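Local coordinates for amino acid ABC transporter, binding protein (Thermus thermophilus, PDB 3VV5), which binds L-thialysine and probably delivers it, as an extracytoplasmic solute-binding protein, to an ABC transporter for uptake into the cell, at residues Lys142-Tyr152 and Arg182-Arg190. Numbering follows the deposited sequence.
With SLZ (L-thialysine), chain C.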
loop_
_atom_site.group_PDB
_atom_site.type_symbol
_atom_site.label_atom_id
_atom_site.label_comp_id
_atom_site.label_asym_id
_atom_site.label_seq_id
_atom_site.Cartn_x
_atom_site.Cartn_y
_atom_site.Cartn_z
ATOM N N LYS A 142 -3.974 -1.538 26.023
ATOM C CA LYS A 142 -4.986 -1.735 24.981
ATOM C C LYS A 142 -4.593 -2.840 24.014
ATOM O O LYS A 142 -3.421 -3.232 23.925
ATOM C CB LYS A 142 -5.281 -0.415 24.247
ATOM C CG LYS A 142 -5.694 0.720 25.181
ATOM C CD LYS A 142 -7.089 0.497 25.742
ATOM C CE LYS A 142 -7.421 1.500 26.827
ATOM N NZ LYS A 142 -8.889 1.392 27.143
ATOM N N VAL A 143 -5.585 -3.354 23.300
ATOM C CA VAL A 143 -5.351 -4.400 22.300
ATOM C C VAL A 143 -5.378 -3.717 20.926
ATOM O O VAL A 143 -6.364 -3.085 20.565
ATOM C CB VAL A 143 -6.429 -5.502 22.379
ATOM C CG1 VAL A 143 -6.154 -6.610 21.357
ATOM C CG2 VAL A 143 -6.496 -6.090 23.811
ATOM N N VAL A 144 -4.289 -3.851 20.175
ATOM C CA VAL A 144 -4.171 -3.183 18.884
ATOM C C VAL A 144 -4.135 -4.201 17.734
ATOM O O VAL A 144 -3.417 -5.201 17.807
ATOM C CB VAL A 144 -2.936 -2.204 18.874
ATOM C CG1 VAL A 144 -2.727 -1.546 17.511
ATOM C CG2 VAL A 144 -3.116 -1.126 19.918
ATOM N N GLY A 145 -4.927 -3.949 16.686
ATOM C CA GLY A 145 -4.954 -4.808 15.489
ATOM C C GLY A 145 -4.196 -4.190 14.314
ATOM O O GLY A 145 -4.433 -3.025 13.972
ATOM N N VAL A 146 -3.300 -4.976 13.706
ATOM C CA VAL A 146 -2.523 -4.578 12.496
ATOM C C VAL A 146 -2.372 -5.717 11.491
ATOM O O VAL A 146 -2.327 -6.902 11.863
ATOM C CB VAL A 146 -1.090 -4.134 12.857
ATOM C CG1 VAL A 146 -1.109 -2.827 13.591
ATOM C CG2 VAL A 146 -0.418 -5.201 13.703
ATOM N N GLN A 147 -2.249 -5.356 10.217
ATOM C CA GLN A 147 -1.872 -6.315 9.190
ATOM C C GLN A 147 -0.426 -6.791 9.374
ATOM O O GLN A 147 0.460 -5.981 9.649
ATOM C CB GLN A 147 -2.029 -5.707 7.790
ATOM C CG GLN A 147 -1.890 -6.764 6.730
ATOM C CD GLN A 147 -2.079 -6.268 5.324
ATOM O OE1 GLN A 147 -2.148 -5.059 5.063
ATOM N NE2 GLN A 147 -2.151 -7.214 4.387
ATOM N N VAL A 148 -0.194 -8.097 9.196
ATOM C CA VAL A 148 1.152 -8.661 9.300
ATOM C C VAL A 148 2.085 -8.095 8.226
ATOM O O VAL A 148 1.663 -7.799 7.095
ATOM C CB VAL A 148 1.154 -10.227 9.238
ATOM C CG1 VAL A 148 0.672 -10.730 7.871
ATOM C CG2 VAL A 148 2.545 -10.789 9.595
ATOM N N GLY A 149 3.345 -7.914 8.607
ATOM C CA GLY A 149 4.393 -7.534 7.674
ATOM C C GLY A 149 4.328 -6.075 7.269
ATOM O O GLY A 149 4.952 -5.684 6.301
ATOM N N THR A 150 3.574 -5.272 8.012
ATOM C CA THR A 150 3.407 -3.864 7.662
ATOM C C THR A 150 4.182 -2.907 8.575
ATOM O O THR A 150 4.612 -3.250 9.696
ATOM C CB THR A 150 1.919 -3.427 7.654
ATOM O OG1 THR A 150 1.367 -3.556 8.979
ATOM C CG2 THR A 150 1.086 -4.238 6.650
ATOM N N THR A 151 4.343 -1.685 8.093
ATOM C CA THR A 151 4.883 -0.600 8.890
ATOM C C THR A 151 3.956 -0.263 10.072
ATOM O O THR A 151 4.403 0.297 11.055
ATOM C CB THR A 151 5.142 0.634 8.010
ATOM O OG1 THR A 151 3.920 1.007 7.373
ATOM C CG2 THR A 151 6.122 0.269 6.894
ATOM N N TYR A 152 2.675 -0.606 9.969
ATOM C CA TYR A 152 1.730 -0.436 11.095
ATOM C C TYR A 152 2.085 -1.381 12.231
ATOM O O TYR A 152 2.130 -0.965 13.390
ATOM C CB TYR A 152 0.272 -0.631 10.641
ATOM C CG TYR A 152 -0.006 0.055 9.330
ATOM C CD1 TYR A 152 0.275 1.406 9.161
ATOM C CD2 TYR A 152 -0.507 -0.659 8.237
ATOM C CE1 TYR A 152 0.053 2.060 7.930
ATOM C CE2 TYR A 152 -0.728 -0.024 7.003
ATOM C CZ TYR A 152 -0.450 1.329 6.863
ATOM O OH TYR A 152 -0.655 1.952 5.643
ATOM N N ARG A 182 -13.413 -6.612 19.357
ATOM C CA ARG A 182 -12.395 -7.592 19.739
ATOM C C ARG A 182 -10.984 -6.990 19.779
ATOM O O ARG A 182 -10.047 -7.580 20.332
ATOM C CB ARG A 182 -12.483 -8.843 18.862
ATOM C CG ARG A 182 -13.938 -9.226 18.532
ATOM C CD ARG A 182 -14.270 -10.677 18.842
ATOM N NE ARG A 182 -13.685 -11.610 17.877
ATOM C CZ ARG A 182 -14.317 -12.097 16.808
ATOM N NH1 ARG A 182 -15.577 -11.745 16.535
ATOM N NH2 ARG A 182 -13.680 -12.945 16.008
ATOM N N ILE A 183 -10.839 -5.792 19.217
ATOM C CA ILE A 183 -9.634 -5.002 19.450
ATOM C C ILE A 183 -10.078 -3.587 19.787
ATOM O O ILE A 183 -11.194 -3.179 19.449
ATOM C CB ILE A 183 -8.687 -4.995 18.229
ATOM C CG1 ILE A 183 -9.384 -4.382 17.005
ATOM C CG2 ILE A 183 -8.186 -6.420 17.892
ATOM C CD1 ILE A 183 -8.465 -4.228 15.808
ATOM N N ASP A 184 -9.207 -2.841 20.452
ATOM C CA ASP A 184 -9.503 -1.460 20.837
ATOM C C ASP A 184 -9.180 -0.457 19.737
ATOM O O ASP A 184 -9.784 0.619 19.664
ATOM C CB ASP A 184 -8.682 -1.078 22.066
ATOM C CG ASP A 184 -9.156 -1.777 23.326
ATOM O OD1 ASP A 184 -10.299 -1.502 23.764
ATOM O OD2 ASP A 184 -8.378 -2.578 23.880
ATOM N N THR A 185 -8.211 -0.807 18.903
ATOM C CA THR A 185 -7.600 0.146 17.976
ATOM C C THR A 185 -7.068 -0.583 16.747
ATOM O O THR A 185 -6.529 -1.667 16.859
ATOM C CB THR A 185 -6.478 0.935 18.691
ATOM O OG1 THR A 185 -7.076 1.886 19.591
ATOM C CG2 THR A 185 -5.583 1.702 17.679
ATOM N N TRP A 186 -7.242 0.032 15.573
ATOM C CA TRP A 186 -6.710 -0.464 14.311
ATOM C C TRP A 186 -5.712 0.571 13.810
ATOM O O TRP A 186 -6.036 1.763 13.777
ATOM C CB TRP A 186 -7.899 -0.601 13.342
ATOM C CG TRP A 186 -7.609 -0.913 11.901
ATOM C CD1 TRP A 186 -6.641 -1.742 11.389
ATOM C CD2 TRP A 186 -8.361 -0.426 10.780
ATOM N NE1 TRP A 186 -6.765 -1.804 10.000
ATOM C CE2 TRP A 186 -7.804 -0.998 9.612
ATOM C CE3 TRP A 186 -9.462 0.440 10.658
ATOM C CZ2 TRP A 186 -8.307 -0.719 8.328
ATOM C CZ3 TRP A 186 -9.952 0.724 9.385
ATOM C CH2 TRP A 186 -9.379 0.139 8.238
ATOM N N ILE A 187 -4.481 0.154 13.495
ATOM C CA ILE A 187 -3.507 1.089 12.956
ATOM C C ILE A 187 -3.380 0.793 11.483
ATOM O O ILE A 187 -3.059 -0.334 11.094
ATOM C CB ILE A 187 -2.124 1.042 13.656
ATOM C CG1 ILE A 187 -2.247 1.466 15.133
ATOM C CG2 ILE A 187 -1.149 1.996 12.947
ATOM C CD1 ILE A 187 -0.903 1.514 15.865
ATOM N N THR A 188 -3.653 1.803 10.657
ATOM C CA THR A 188 -3.681 1.589 9.220
ATOM C C THR A 188 -3.352 2.880 8.505
ATOM O O THR A 188 -3.046 3.883 9.138
ATOM C CB THR A 188 -5.087 1.050 8.775
ATOM O OG1 THR A 188 -5.048 0.598 7.415
ATOM C CG2 THR A 188 -6.152 2.116 8.935
ATOM N N ASP A 189 -3.475 2.852 7.180
ATOM C CA ASP A 189 -3.220 4.008 6.330
ATOM C C ASP A 189 -4.327 5.048 6.441
ATOM O O ASP A 189 -5.511 4.695 6.447
ATOM C CB ASP A 189 -3.088 3.524 4.890
ATOM C CG ASP A 189 -2.877 4.644 3.922
ATOM O OD1 ASP A 189 -1.694 4.957 3.598
ATOM O OD2 ASP A 189 -3.901 5.200 3.475
ATOM N N ARG A 190 -3.945 6.334 6.447
ATOM C CA ARG A 190 -4.908 7.420 6.648
ATOM C C ARG A 190 -5.985 7.495 5.564
ATOM O O ARG A 190 -7.148 7.763 5.857
ATOM C CB ARG A 190 -4.182 8.774 6.785
ATOM C CG ARG A 190 -3.322 9.164 5.567
ATOM C CD ARG A 190 -2.593 10.500 5.767
ATOM N NE ARG A 190 -3.547 11.610 5.837
ATOM C CZ ARG A 190 -3.291 12.797 6.386
ATOM N NH1 ARG A 190 -2.100 13.050 6.928
ATOM N NH2 ARG A 190 -4.232 13.731 6.397
HETATM N N SLZ C . 1.783 0.974 3.948
HETATM C CA SLZ C . 1.778 -0.459 4.319
HETATM C CB SLZ C . 1.297 -1.332 3.129
HETATM S SG SLZ C . -0.369 -2.085 3.164
HETATM C CD SLZ C . -0.260 -2.878 1.520
HETATM C CE SLZ C . -1.401 -3.813 1.106
HETATM N NZ SLZ C . -1.489 -3.811 -0.364
HETATM C C SLZ C . 3.244 -0.812 4.555
HETATM O O SLZ C . 3.501 -1.765 5.307
HETATM O OXT SLZ C . 4.096 -0.108 3.966
HETATM O O HOH W 1 -2.936 -2.584 9.540
HETATM O O HOH W 2 0.209 4.386 5.550
#
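T188 CA sits over the centre of one face of the Y152 ring, 3.7 Å from its centroid, a CH-pi contact. With CG anti to the carbonyl carbon (chi1 -43°), the ring crosses the T188 backbone and Y152 OH accepts a bond from L-thialysine N at 3.1 Å; a water joins the hydroxyl to D189 OD1, which also bonds T122 OG1. A leucine in place of Y152 would probably leave the ligand amino group without this acceptor and the T188 backbone without its aromatic cover. T151 N holds the ligand carboxylate O at 2.9 Å, and T150 caps the helix that begins here. Behind the pocket, strands 143-147 and 185-189 pair in parallel: G145 N to T185 O (2.8 Å, 176°) and I187 N to G145 O. Where they diverge, a water bridges Q147 N and I187 O. At the far end D184 OD2 takes V143 N through its anti lone pair (3.0 Å), while D184 N returns a bond to V143 O. I183 CD1 packs 3.6 Å from G145 CA, where a side chain would collide. Strand 143-147, helix 151-158 and parallel strand 164-168 form a beta-alpha-beta crossover in one alpha/beta lobe; helix 171-180 leads on to 185-189, which strand 120-129 flanks antiparallel.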